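Local coordinates for protein transcriptional regulator ComR (Streptococcus vestibularis F0396, PDB 6HU8) that probably binds DNA to control competence genes, as a peptide-signalling regulator of the RNPP family with a helix-turn-helix and a TPR domain, at residues Met81-Ile86 against Pro197-Tyr202; Gln99-Ile104 against Asn128-Thr133; Glu119-Asp124 against Leu163-Tyr168; Arg190-Asn195 against Asn208-Ile213; Leu234-Ile237 against Gln241-Ser244. All blocks are in the same frame, centred on the assembly; numbering follows the deposited sequence.

Contact 1: Met81-Ile86 against Pro197-Tyr202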
# COMPACT_ATOMS: atom_id res chain seq x y z
N MET A 81 14.69 8.20 -3.62
CA MET A 81 14.69 7.82 -2.21
C MET A 81 13.43 7.04 -1.83
O MET A 81 13.50 6.11 -1.02
CB MET A 81 14.82 9.05 -1.33
CG MET A 81 16.15 9.77 -1.50
SD MET A 81 16.25 11.26 -0.51
CE MET A 81 16.22 10.58 1.15
N LYS A 82 12.30 7.41 -2.42
CA LYS A 82 11.07 6.63 -2.24
C LYS A 82 11.26 5.22 -2.79
O LYS A 82 10.89 4.23 -2.15
CB LYS A 82 9.87 7.30 -2.91
CG LYS A 82 8.54 6.55 -2.74
CD LYS A 82 7.40 7.24 -3.55
CE LYS A 82 6.06 6.49 -3.44
NZ LYS A 82 4.99 7.08 -4.33
N ASN A 83 11.85 5.13 -3.98
CA ASN A 83 12.11 3.83 -4.57
C ASN A 83 13.01 2.98 -3.68
O ASN A 83 12.70 1.82 -3.41
CB ASN A 83 12.73 4.00 -5.97
CG ASN A 83 12.85 2.67 -6.73
OD1 ASN A 83 11.84 2.05 -7.05
ND2 ASN A 83 14.08 2.26 -7.03
N ARG A 84 14.12 3.55 -3.20
CA ARG A 84 15.02 2.82 -2.31
C ARG A 84 14.31 2.37 -1.03
O ARG A 84 14.46 1.22 -0.60
CB ARG A 84 16.24 3.66 -1.95
CG ARG A 84 17.28 3.75 -3.06
CD ARG A 84 18.45 4.65 -2.67
NE ARG A 84 18.87 5.50 -3.78
CZ ARG A 84 18.91 6.83 -3.73
NH1 ARG A 84 19.29 7.53 -4.80
NH2 ARG A 84 18.58 7.46 -2.61
N LEU A 85 13.53 3.28 -0.45
CA LEU A 85 12.73 3.02 0.76
C LEU A 85 11.77 1.83 0.62
O LEU A 85 11.75 0.94 1.47
CB LEU A 85 11.93 4.29 1.13
CG LEU A 85 10.72 4.10 2.05
CD1 LEU A 85 11.15 3.55 3.40
CD2 LEU A 85 9.90 5.39 2.24
N ILE A 86 10.98 1.83 -0.44
CA ILE A 86 9.95 0.81 -0.65
C ILE A 86 10.56 -0.56 -0.94
O ILE A 86 9.99 -1.59 -0.59
CB ILE A 86 9.00 1.22 -1.79
CG1 ILE A 86 8.28 2.53 -1.42
CG2 ILE A 86 7.99 0.11 -2.10
CD1 ILE A 86 7.13 2.86 -2.33
N PRO A 197 4.88 -6.37 -13.31
CA PRO A 197 5.85 -5.65 -14.14
C PRO A 197 7.30 -5.90 -13.75
O PRO A 197 7.56 -6.57 -12.75
CB PRO A 197 5.49 -4.19 -13.89
CG PRO A 197 5.09 -4.19 -12.43
CD PRO A 197 4.42 -5.54 -12.18
N THR A 198 8.22 -5.35 -14.54
CA THR A 198 9.63 -5.28 -14.17
C THR A 198 9.85 -4.00 -13.36
O THR A 198 10.13 -2.92 -13.91
CB THR A 198 10.57 -5.31 -15.41
OG1 THR A 198 10.61 -6.65 -15.92
CG2 THR A 198 11.99 -4.90 -15.05
N ASP A 199 9.67 -4.12 -12.05
CA ASP A 199 9.68 -3.00 -11.13
C ASP A 199 9.61 -3.57 -9.73
O ASP A 199 8.52 -3.92 -9.24
CB ASP A 199 8.52 -2.05 -11.41
CG ASP A 199 8.45 -0.87 -10.43
OD1 ASP A 199 9.37 -0.69 -9.60
OD2 ASP A 199 7.47 -0.11 -10.51
N ASP A 200 10.77 -3.68 -9.10
CA ASP A 200 10.89 -4.31 -7.79
C ASP A 200 10.10 -3.55 -6.72
O ASP A 200 9.45 -4.18 -5.89
CB ASP A 200 12.36 -4.41 -7.38
CG ASP A 200 13.12 -5.45 -8.20
OD1 ASP A 200 12.51 -6.20 -8.99
OD2 ASP A 200 14.35 -5.53 -8.02
N ALA A 201 10.15 -2.22 -6.73
CA ALA A 201 9.40 -1.42 -5.77
C ALA A 201 7.92 -1.78 -5.82
O ALA A 201 7.29 -2.01 -4.78
CB ALA A 201 9.60 0.06 -6.03
N TYR A 202 7.39 -1.84 -7.04
CA TYR A 202 5.97 -2.16 -7.23
C TYR A 202 5.69 -3.59 -6.78
O TYR A 202 4.70 -3.87 -6.08
CB TYR A 202 5.57 -1.97 -8.70
CG TYR A 202 4.09 -2.24 -8.95
CD1 TYR A 202 3.14 -1.23 -8.83
CD2 TYR A 202 3.65 -3.51 -9.30
CE1 TYR A 202 1.80 -1.48 -9.06
CE2 TYR A 202 2.31 -3.76 -9.52
CZ TYR A 202 1.39 -2.75 -9.40
OH TYR A 202 0.05 -3.00 -9.62

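Contact 2: Gln99-Ile104 against Asn128-Thr133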
# COMPACT_ATOMS: atom_id res chain seq x y z
N GLN A 99 16.08 1.03 10.54
CA GLN A 99 16.72 1.59 9.36
C GLN A 99 15.69 2.19 8.42
O GLN A 99 15.88 3.29 7.91
CB GLN A 99 17.54 0.54 8.62
CG GLN A 99 18.98 0.44 9.07
CD GLN A 99 19.61 -0.89 8.67
OE1 GLN A 99 20.42 -0.94 7.74
NE2 GLN A 99 19.25 -1.96 9.38
N LYS A 100 14.61 1.44 8.20
CA LYS A 100 13.55 1.85 7.29
C LYS A 100 12.79 3.06 7.83
O LYS A 100 12.47 3.97 7.07
CB LYS A 100 12.57 0.69 7.04
CG LYS A 100 11.71 0.86 5.80
CD LYS A 100 11.22 -0.47 5.25
CE LYS A 100 10.26 -0.28 4.08
NZ LYS A 100 9.85 -1.58 3.47
N LEU A 101 12.51 3.08 9.13
CA LEU A 101 11.85 4.23 9.73
C LEU A 101 12.73 5.47 9.62
O LEU A 101 12.23 6.58 9.41
CB LEU A 101 11.48 3.94 11.19
CG LEU A 101 10.48 2.81 11.41
CD1 LEU A 101 10.49 2.39 12.86
CD2 LEU A 101 9.08 3.23 11.00
N ASP A 102 14.04 5.29 9.74
CA ASP A 102 14.95 6.42 9.58
C ASP A 102 14.94 6.94 8.15
O ASP A 102 15.07 8.14 7.92
CB ASP A 102 16.38 6.05 9.99
CG ASP A 102 16.54 5.99 11.50
OD1 ASP A 102 15.69 6.56 12.22
OD2 ASP A 102 17.52 5.37 11.97
N LEU A 103 14.76 6.04 7.18
CA LEU A 103 14.72 6.47 5.79
C LEU A 103 13.48 7.30 5.53
O LEU A 103 13.54 8.33 4.87
CB LEU A 103 14.76 5.27 4.85
CG LEU A 103 16.09 4.50 4.91
CD1 LEU A 103 16.01 3.24 4.07
CD2 LEU A 103 17.25 5.40 4.46
N ILE A 104 12.36 6.84 6.07
CA ILE A 104 11.09 7.54 5.96
C ILE A 104 11.19 8.93 6.55
O ILE A 104 10.78 9.90 5.94
CB ILE A 104 9.96 6.77 6.68
CG1 ILE A 104 9.73 5.42 5.99
CG2 ILE A 104 8.65 7.61 6.72
CD1 ILE A 104 9.04 4.42 6.87
N ASN A 128 3.29 4.03 10.04
CA ASN A 128 2.31 3.49 10.98
C ASN A 128 2.40 1.95 11.06
O ASN A 128 2.54 1.40 12.15
CB ASN A 128 0.89 3.93 10.59
CG ASN A 128 0.58 5.37 11.01
OD1 ASN A 128 1.43 6.05 11.59
ND2 ASN A 128 -0.63 5.84 10.72
N ILE A 129 2.35 1.27 9.92
CA ILE A 129 2.47 -0.18 9.90
C ILE A 129 3.80 -0.65 10.50
O ILE A 129 3.82 -1.48 11.40
CB ILE A 129 2.32 -0.76 8.46
CG1 ILE A 129 0.92 -0.48 7.91
CG2 ILE A 129 2.60 -2.27 8.44
CD1 ILE A 129 0.74 -0.87 6.46
N LEU A 130 4.92 -0.11 10.00
CA LEU A 130 6.25 -0.50 10.48
C LEU A 130 6.43 -0.31 11.98
O LEU A 130 7.23 -1.01 12.60
CB LEU A 130 7.34 0.29 9.76
CG LEU A 130 7.77 -0.18 8.37
CD1 LEU A 130 8.51 0.95 7.67
CD2 LEU A 130 8.65 -1.43 8.46
N SER A 131 5.71 0.65 12.56
CA SER A 131 5.86 0.95 13.97
C SER A 131 4.71 0.39 14.82
O SER A 131 4.72 0.52 16.04
CB SER A 131 5.95 2.46 14.18
OG SER A 131 4.68 3.06 13.99
N PHE A 132 3.73 -0.23 14.16
CA PHE A 132 2.55 -0.79 14.83
C PHE A 132 1.69 0.28 15.51
O PHE A 132 1.02 -0.00 16.50
CB PHE A 132 2.95 -1.85 15.87
CG PHE A 132 3.35 -3.16 15.27
CD1 PHE A 132 4.66 -3.40 14.89
CD2 PHE A 132 2.41 -4.17 15.10
CE1 PHE A 132 5.03 -4.63 14.34
CE2 PHE A 132 2.77 -5.40 14.56
CZ PHE A 132 4.08 -5.62 14.18
N THR A 133 1.73 1.49 14.97
CA THR A 133 0.86 2.56 15.46
C THR A 133 -0.58 2.24 15.13
O THR A 133 -0.90 1.83 14.01
CB THR A 133 1.24 3.92 14.84
OG1 THR A 133 2.58 4.26 15.20
CG2 THR A 133 0.30 5.01 15.34

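Contact 3: Glu119-Asp124 against Leu163-Tyr168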
# COMPACT_ATOMS: atom_id res chain seq x y z
N GLU A 119 1.31 11.32 -1.66
CA GLU A 119 2.67 10.94 -1.35
C GLU A 119 2.90 10.98 0.15
O GLU A 119 3.52 10.07 0.73
CB GLU A 119 3.68 11.85 -2.07
CG GLU A 119 3.70 11.66 -3.59
CD GLU A 119 4.12 10.25 -4.02
OE1 GLU A 119 5.03 9.65 -3.37
OE2 GLU A 119 3.56 9.73 -5.01
N LEU A 120 2.38 12.03 0.78
CA LEU A 120 2.52 12.20 2.22
C LEU A 120 1.84 11.07 2.96
O LEU A 120 2.37 10.61 3.96
CB LEU A 120 1.93 13.54 2.66
CG LEU A 120 2.79 14.77 2.31
CD1 LEU A 120 2.03 16.07 2.56
CD2 LEU A 120 4.07 14.72 3.13
N LEU A 121 0.67 10.65 2.48
CA LEU A 121 -0.03 9.51 3.10
C LEU A 121 0.79 8.23 2.97
O LEU A 121 0.83 7.41 3.89
CB LEU A 121 -1.41 9.29 2.47
CG LEU A 121 -2.12 8.03 3.02
CD1 LEU A 121 -2.55 8.26 4.47
CD2 LEU A 121 -3.31 7.63 2.16
N THR A 122 1.44 8.04 1.82
CA THR A 122 2.29 6.88 1.63
C THR A 122 3.34 6.79 2.73
O THR A 122 3.61 5.71 3.26
CB THR A 122 2.97 6.90 0.24
OG1 THR A 122 2.04 6.41 -0.74
CG2 THR A 122 4.19 5.99 0.23
N LEU A 123 3.91 7.94 3.09
CA LEU A 123 4.92 7.96 4.14
C LEU A 123 4.30 7.62 5.49
O LEU A 123 4.87 6.84 6.26
CB LEU A 123 5.61 9.32 4.18
CG LEU A 123 6.41 9.66 2.91
CD1 LEU A 123 7.09 11.03 3.01
CD2 LEU A 123 7.43 8.57 2.61
N ASP A 124 3.14 8.21 5.78
CA ASP A 124 2.43 7.91 7.02
C ASP A 124 2.08 6.42 7.14
O ASP A 124 2.21 5.85 8.22
CB ASP A 124 1.16 8.75 7.11
CG ASP A 124 1.42 10.19 7.55
OD1 ASP A 124 2.40 10.43 8.29
OD2 ASP A 124 0.63 11.07 7.16
N LEU A 163 -1.40 0.46 -4.01
CA LEU A 163 -1.06 -0.78 -3.31
C LEU A 163 -0.76 -0.53 -1.85
O LEU A 163 -1.07 -1.36 -1.00
CB LEU A 163 0.13 -1.47 -3.97
CG LEU A 163 -0.14 -2.08 -5.35
CD1 LEU A 163 1.09 -2.79 -5.83
CD2 LEU A 163 -1.32 -3.04 -5.32
N LEU A 164 -0.18 0.63 -1.55
CA LEU A 164 0.13 0.94 -0.16
C LEU A 164 -1.13 1.36 0.61
O LEU A 164 -1.26 1.04 1.79
CB LEU A 164 1.22 2.01 -0.09
CG LEU A 164 2.58 1.48 -0.59
CD1 LEU A 164 3.62 2.58 -0.66
CD2 LEU A 164 3.08 0.35 0.28
N VAL A 165 -2.04 2.09 -0.03
CA VAL A 165 -3.33 2.37 0.60
C VAL A 165 -4.01 1.04 0.92
O VAL A 165 -4.59 0.84 2.00
CB VAL A 165 -4.24 3.23 -0.32
CG1 VAL A 165 -5.64 3.31 0.26
CG2 VAL A 165 -3.63 4.63 -0.54
N ILE A 166 -3.95 0.12 -0.03
CA ILE A 166 -4.56 -1.20 0.13
C ILE A 166 -3.87 -1.96 1.27
O ILE A 166 -4.50 -2.73 2.00
CB ILE A 166 -4.50 -2.01 -1.18
CG1 ILE A 166 -5.45 -1.39 -2.21
CG2 ILE A 166 -4.88 -3.49 -0.94
CD1 ILE A 166 -5.39 -2.04 -3.58
N ASP A 167 -2.57 -1.73 1.45
CA ASP A 167 -1.87 -2.29 2.60
C ASP A 167 -2.48 -1.75 3.91
O ASP A 167 -2.75 -2.52 4.85
CB ASP A 167 -0.38 -1.97 2.52
CG ASP A 167 0.48 -3.02 3.18
OD1 ASP A 167 -0.08 -3.96 3.79
OD2 ASP A 167 1.71 -2.89 3.08
N TYR A 168 -2.72 -0.44 3.97
CA TYR A 168 -3.28 0.19 5.18
C TYR A 168 -4.68 -0.35 5.46
O TYR A 168 -5.09 -0.52 6.62
CB TYR A 168 -3.33 1.71 5.03
CG TYR A 168 -3.26 2.48 6.33
CD1 TYR A 168 -2.36 2.12 7.33
CD2 TYR A 168 -4.08 3.59 6.55
CE1 TYR A 168 -2.28 2.84 8.52
CE2 TYR A 168 -4.01 4.31 7.74
CZ TYR A 168 -3.12 3.93 8.71
OH TYR A 168 -3.05 4.65 9.88

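Contact 4: Arg190-Asn195 against Asn208-Ile213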
# COMPACT_ATOMS: atom_id res chain seq x y z
N ARG A 190 -9.22 -7.79 -7.30
CA ARG A 190 -8.55 -6.84 -8.17
C ARG A 190 -7.04 -6.90 -7.96
O ARG A 190 -6.27 -6.75 -8.91
CB ARG A 190 -9.08 -5.42 -7.94
CG ARG A 190 -8.71 -4.47 -9.05
CD ARG A 190 -9.19 -5.01 -10.40
NE ARG A 190 -10.63 -4.88 -10.56
CZ ARG A 190 -11.33 -5.42 -11.56
NH1 ARG A 190 -10.71 -6.15 -12.49
NH2 ARG A 190 -12.65 -5.24 -11.63
N VAL A 191 -6.61 -7.15 -6.73
CA VAL A 191 -5.19 -7.34 -6.45
C VAL A 191 -4.65 -8.53 -7.23
O VAL A 191 -3.59 -8.45 -7.85
CB VAL A 191 -4.91 -7.55 -4.95
CG1 VAL A 191 -3.50 -8.10 -4.74
CG2 VAL A 191 -5.10 -6.24 -4.20
N LEU A 192 -5.42 -9.62 -7.23
CA LEU A 192 -5.05 -10.85 -7.92
C LEU A 192 -4.94 -10.70 -9.44
O LEU A 192 -4.26 -11.50 -10.09
CB LEU A 192 -6.06 -11.95 -7.58
CG LEU A 192 -5.91 -12.53 -6.17
CD1 LEU A 192 -7.01 -13.55 -5.87
CD2 LEU A 192 -4.51 -13.14 -6.02
N LYS A 193 -5.57 -9.68 -10.01
CA LYS A 193 -5.55 -9.49 -11.46
C LYS A 193 -4.50 -8.48 -11.93
O LYS A 193 -4.40 -8.22 -13.13
CB LYS A 193 -6.91 -9.04 -11.97
CG LYS A 193 -8.03 -10.07 -11.85
CD LYS A 193 -9.34 -9.45 -12.32
CE LYS A 193 -10.52 -10.40 -12.17
NZ LYS A 193 -11.71 -9.83 -12.86
N GLN A 194 -3.73 -7.92 -11.01
CA GLN A 194 -2.73 -6.92 -11.40
C GLN A 194 -1.64 -7.55 -12.24
O GLN A 194 -1.15 -8.65 -11.94
CB GLN A 194 -2.13 -6.23 -10.17
CG GLN A 194 -3.14 -5.42 -9.36
CD GLN A 194 -3.87 -4.40 -10.22
OE1 GLN A 194 -3.26 -3.48 -10.76
NE2 GLN A 194 -5.19 -4.56 -10.34
N ASN A 195 -1.26 -6.86 -13.31
CA ASN A 195 -0.11 -7.28 -14.09
C ASN A 195 1.11 -7.26 -13.18
O ASN A 195 1.18 -6.47 -12.25
CB ASN A 195 0.10 -6.37 -15.30
CG ASN A 195 1.40 -6.68 -16.03
OD1 ASN A 195 1.60 -7.80 -16.53
ND2 ASN A 195 2.30 -5.70 -16.08
N ASN A 208 3.69 -7.69 -0.61
CA ASN A 208 3.28 -7.50 0.77
C ASN A 208 1.75 -7.44 0.93
O ASN A 208 1.20 -7.88 1.94
CB ASN A 208 3.92 -6.22 1.33
CG ASN A 208 5.38 -6.42 1.65
OD1 ASN A 208 5.80 -7.52 2.00
ND2 ASN A 208 6.18 -5.35 1.55
N ASP A 209 1.06 -6.90 -0.07
CA ASP A 209 -0.40 -6.96 -0.07
C ASP A 209 -0.89 -8.39 -0.22
O ASP A 209 -1.85 -8.79 0.41
CB ASP A 209 -0.97 -6.11 -1.20
CG ASP A 209 -0.99 -4.64 -0.85
OD1 ASP A 209 -0.52 -4.28 0.24
OD2 ASP A 209 -1.49 -3.87 -1.68
N LEU A 210 -0.26 -9.15 -1.10
CA LEU A 210 -0.62 -10.55 -1.26
C LEU A 210 -0.37 -11.33 0.03
O LEU A 210 -1.18 -12.18 0.43
CB LEU A 210 0.15 -11.15 -2.43
CG LEU A 210 -0.34 -10.70 -3.81
CD1 LEU A 210 0.66 -11.05 -4.87
CD2 LEU A 210 -1.67 -11.34 -4.10
N MET A 211 0.75 -11.05 0.71
CA MET A 211 1.01 -11.72 1.98
C MET A 211 -0.10 -11.41 2.97
O MET A 211 -0.53 -12.32 3.70
CB MET A 211 2.37 -11.32 2.56
CG MET A 211 3.59 -11.99 1.85
SD MET A 211 3.77 -13.77 2.09
CE MET A 211 4.49 -13.82 3.73
N ALA A 212 -0.54 -10.15 3.01
CA ALA A 212 -1.61 -9.71 3.91
C ALA A 212 -2.92 -10.44 3.65
O ALA A 212 -3.62 -10.83 4.59
CB ALA A 212 -1.83 -8.17 3.79
N ILE A 213 -3.27 -10.58 2.38
CA ILE A 213 -4.44 -11.33 1.95
C ILE A 213 -4.40 -12.78 2.44
O ILE A 213 -5.38 -13.31 2.96
CB ILE A 213 -4.54 -11.30 0.41
CG1 ILE A 213 -4.90 -9.88 -0.07
CG2 ILE A 213 -5.50 -12.35 -0.12
CD1 ILE A 213 -4.71 -9.63 -1.55

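Contact 5: Leu234-Ile237 against Gln241-Ser244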
# COMPACT_ATOMS: atom_id res chain seq x y z
N LEU A 234 4.11 -16.54 -5.61
CA LEU A 234 5.23 -17.23 -6.24
C LEU A 234 5.55 -16.60 -7.59
O LEU A 234 6.72 -16.49 -7.98
CB LEU A 234 4.93 -18.73 -6.38
CG LEU A 234 4.83 -19.55 -5.09
CD1 LEU A 234 4.60 -21.02 -5.39
CD2 LEU A 234 6.07 -19.38 -4.24
N ALA A 235 4.51 -16.17 -8.31
CA ALA A 235 4.72 -15.48 -9.60
C ALA A 235 5.47 -14.16 -9.43
O ALA A 235 6.33 -13.81 -10.26
CB ALA A 235 3.39 -15.23 -10.30
N VAL A 236 5.16 -13.41 -8.37
CA VAL A 236 5.89 -12.16 -8.12
C VAL A 236 7.35 -12.45 -7.77
O VAL A 236 8.26 -11.80 -8.29
CB VAL A 236 5.25 -11.33 -7.01
CG1 VAL A 236 6.13 -10.13 -6.67
CG2 VAL A 236 3.85 -10.88 -7.41
N ILE A 237 7.56 -13.42 -6.89
CA ILE A 237 8.92 -13.83 -6.52
C ILE A 237 9.71 -14.24 -7.76
O ILE A 237 10.87 -13.85 -7.92
CB ILE A 237 8.90 -15.00 -5.51
CG1 ILE A 237 8.49 -14.50 -4.11
CG2 ILE A 237 10.27 -15.70 -5.45
CD1 ILE A 237 8.14 -15.60 -3.12
N GLN A 241 12.85 -12.25 -8.78
CA GLN A 241 13.87 -13.10 -8.15
C GLN A 241 14.03 -12.83 -6.65
O GLN A 241 15.15 -12.79 -6.14
CB GLN A 241 15.22 -12.92 -8.87
CG GLN A 241 15.28 -13.59 -10.24
CD GLN A 241 14.92 -15.07 -10.17
OE1 GLN A 241 15.68 -15.88 -9.63
NE2 GLN A 241 13.75 -15.42 -10.70
N PHE A 242 12.91 -12.66 -5.94
CA PHE A 242 12.95 -12.47 -4.49
C PHE A 242 13.15 -13.78 -3.73
O PHE A 242 12.20 -14.29 -3.13
CB PHE A 242 11.65 -11.83 -3.99
CG PHE A 242 11.40 -10.44 -4.49
CD1 PHE A 242 12.43 -9.53 -4.62
CD2 PHE A 242 10.10 -10.04 -4.79
CE1 PHE A 242 12.18 -8.24 -5.07
CE2 PHE A 242 9.85 -8.75 -5.24
CZ PHE A 242 10.89 -7.86 -5.37
N HIS A 243 14.36 -14.33 -3.72
CA HIS A 243 14.60 -15.62 -3.08
C HIS A 243 14.33 -15.63 -1.58
O HIS A 243 13.86 -16.64 -1.02
CB HIS A 243 16.05 -16.06 -3.34
CG HIS A 243 16.41 -16.07 -4.79
ND1 HIS A 243 17.52 -15.40 -5.28
CD2 HIS A 243 15.78 -16.60 -5.86
CE1 HIS A 243 17.56 -15.56 -6.59
NE2 HIS A 243 16.52 -16.28 -6.97
N SER A 244 14.63 -14.53 -0.91
CA SER A 244 14.41 -14.44 0.52
C SER A 244 12.92 -14.48 0.92
O SER A 244 12.61 -14.68 2.09
CB SER A 244 15.03 -13.17 1.08
OG SER A 244 16.40 -13.10 0.74

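Contact 1: Met81-Ile86 against Pro197-Tyr202
Ile86 and Ala201 meet where helix 76-87 passes the start of helix 200-219, and their CA atoms come within 5.6 Å of each other. An approach this close goes with the smallness of the alanine, whose methyl is the main thing helix 200-219 offers here. The apolar part is slight. Ile86 CG2 stands 4.2 Å from Ala201 CB and is nearer still, at 3.5 Å, to Ala201 O, so the branch methyl rides over the peptide as much as over the side chain. With CG2 anti to its own nitrogen and CG1 anti to the carbonyl carbon (chi1 -62°), Ile86 sends the short branch to Ala201, while the longer arm leads toward Leu164 on helix 160-173. About a turn earlier, the end of the Asn83 side chain comes up beside the same alanine methyl.

No hydrogen bond joins the two segments; the polar work is done within or beyond them. Asp199 is the N-cap of helix 200-219: its carboxylate OD1 takes a weak but fairly straight bond (166°) from Tyr202 N at 3.4 Å. Lys82 NZ, on another side of helix 76-87, forms a salt bridge with Glu119 OE1 and a hydrogen bond with Asn161 OD1, and Tyr202 OH bonds to Phe158 O.

Only 138 Å² is buried between the segments. The chemistry is that of a small van der Waals touch between two parts of the TPR domain, made close by an alanine, while the polar groups nearby find their partners elsewhere.

Contact 2: Gln99-Ile104 against Asn128-Thr133
Lys100 is the first residue of helix 94-111 to touch Leu130, and it does so with its hydrocarbon stem. The extended chain crosses the leucine at about a right angle, so that CG lies 3.7 Å from Leu130 CD1 and the neighbouring methylenes follow at slightly greater range. Its ammonium end takes no part, since Lys100 NZ is bound to Phe88 O. Leu101 comes next and slides past Leu130 in the opposite direction: Leu101 CD2 ends 3.6 Å from Leu130 CB, at the root of the other side chain. One turn after Lys100, Ile104 brings the end of its long branch, CD1, to 3.6 Å from Leu130 CD1. That reach follows from chi1 of -64°, which sets CG1 opposite the carbonyl carbon. Leu85 of helix 76-87 backs both Lys100 and Ile104.

Leu130 is therefore a single side chain lodged among three, near the end of helix 117-131. The chain leaves that helix through a Schellman motif, with Phe132 at positive phi: Thr133 N bonds to Asn128 O at 2.9 Å and Phe132 N to Ile129 O at 3.0 Å. Thr133 OG1 also donates to Ser131 OG, 2.7 Å away. All the contact across the segments is apolar, and its chemistry implies that one leucine, presented from a bonded helix terminus, joins these two consecutive helices here.

Contact 3: Glu119-Asp124 against Leu163-Tyr168
Glu119 OE1, gripped by both Lys82 NZ and Tyr78 OH, lies about a turn before the point where Thr122 meets Leu164. From Tyr78 OH the carboxylate oxygen accepts a hydrogen bond, and with Lys82 it forms a salt bridge. Thr122 makes the closest approach to segment 163-168: its methyl CG2 is 3.6 Å from Leu164 CD1, the two side chains meeting at a slant. Its hydroxyl OG1 has two weak bonds, to Glu118 O one turn back on its own helix and to Asn161 OD1 of helix 160-173. The first torsion (chi1 -81°) arranges this by placing CG2 anti to the backbone nitrogen and OG1 anti to the carbonyl carbon.

The second touch lies beside it. Leu121, with CG swung anti to its nitrogen (chi1 175°), reaches across so that CD2 comes 4.0 Å from Val165 CG2, and the two side chains cross nearly perpendicularly. In sequence the pairs are exchanged, Leu121 with Val165 and Thr122 with Leu164, although the two helices run in broadly the same direction. The nearest CA atoms, those of Thr122 and Leu164, are 6.6 Å apart.

Around this pair, Leu121 also packs on Val141 and Leu148 of the intervening helix 139-152. Asn161 ND2 bonds to Glu119 OE2, and farther along, Tyr168 OH is hydrogen-bonded to Asn128 ND2.

All four touching residues are buried, and no hydrogen bond crosses between the segments themselves. The chemistry implies two methyl-to-methyl touches between helices 117-131 and 160-173, which are also joined by polar links through Asn161 and Asn128.

Contact 4: Arg190-Asn195 against Asn208-Ile213
Val191 and Leu210 mark the closest backbone approach, their CA atoms 7.6 Å apart, where the last part of helix 181-192 faces the middle of helix 200-219. Val191 points toward the other segment. Its CG1, anti to the backbone nitrogen (chi1 165°), touches two methyls that lie side by side, 3.7 Å from Ile213 CD1 and 3.8 Å from Leu210 CD2. The valine and Ile213 reach toward each other end to end, whereas Leu210 slides by in the opposite direction. Leu192 adds a third touch, its CD2 being 3.9 Å from Leu210 CD2, so this one leucine methyl serves two neighbours.

Behind the apolar face the chain turns away from the helix, and Gln194 folds back on the last turn. Gln194 NE2 donates to Arg190 O at 2.8 Å in a nearly straight bond (172°). The donor lies above the carbonyl plane, 43° out of it, while Lys193 N reaches the same oxygen from the opposite face. Gln194 goes on to Lys156 O through NE2 and to Phe158 N through OE1, and Lys232 NZ binds both Leu192 O and Gln194 O.

Val191 also touches Phe158 and Leu206, and Ile213 touches Phe170 and Val229, which places the contact in the interior of the helical array. The arrangement is one of consecutive helices packed through aliphatic side chains, consistent with the all-helical TPR-type domain of ComR.

Contact 5: Leu234-Ile237 against Gln241-Ser244
Ile237 and Phe242 form the tight part of this contact, where the chain leaves helix 226-240. Phe242 N donates to Ile237 O at 3.1 Å, in the carbonyl plane and on a lone pair, though bent at the hydrogen (141°). Ile237 also packs against the returning peptide: CG2, anti to its nitrogen (chi1 -74°), lies 3.3 Å from Phe242 O, and CG1 is 4.1 Å from Phe242 CB. Val236 touches more lightly, CG1 standing at the edge of the phenyl ring, 4.2 Å from Phe242 CE2.

The outer side is looser and belongs to exposed residues. Gln241, at positive phi, points away from the helix, and its OE1 accepts a bent bond (144°) from His243 NE2 at 2.8 Å. Gln241 O lies over the centre of the His243 imidazole, 3.6 Å above its plane. Phe242 is the centre of an inverse gamma turn, with a weak bond from His243 N to Gln241 O. Gln241 NE2 bonds back to Glu238 O.

On the inner side Val236 meets Leu206, Ile237 meets Phe207 and Phe242 meets Ile204, all on helix 200-219. Ile237 also touches Val249, setting this turn between helix 200-219 and the following helix 246-261.

How the contacts relate
From the N terminus, helix 76-87 opens contact 1, whose partner comes only at the start of helix 200-219, closing the longest loop of the five. Inside that loop lie contact 2, joining helices 94-111 and 117-131, and contact 3, joining 117-131 to 160-173; these two cross, sharing helix 117-131. Contact 4 opens on segment 190-195 before contact 1 has closed and ends farther along helix 200-219, so crossing it. Contact 5 follows in series and closes a tight turn after helix 226-240. Leu85, Ile86 and Asp209 bridge neighbouring contacts, while contacts 2 and 5 stay apart, about 11 Å between nearest atoms. Contacts 2 and 4 join consecutive TPR-domain helices; contacts 1 and 3 skip others.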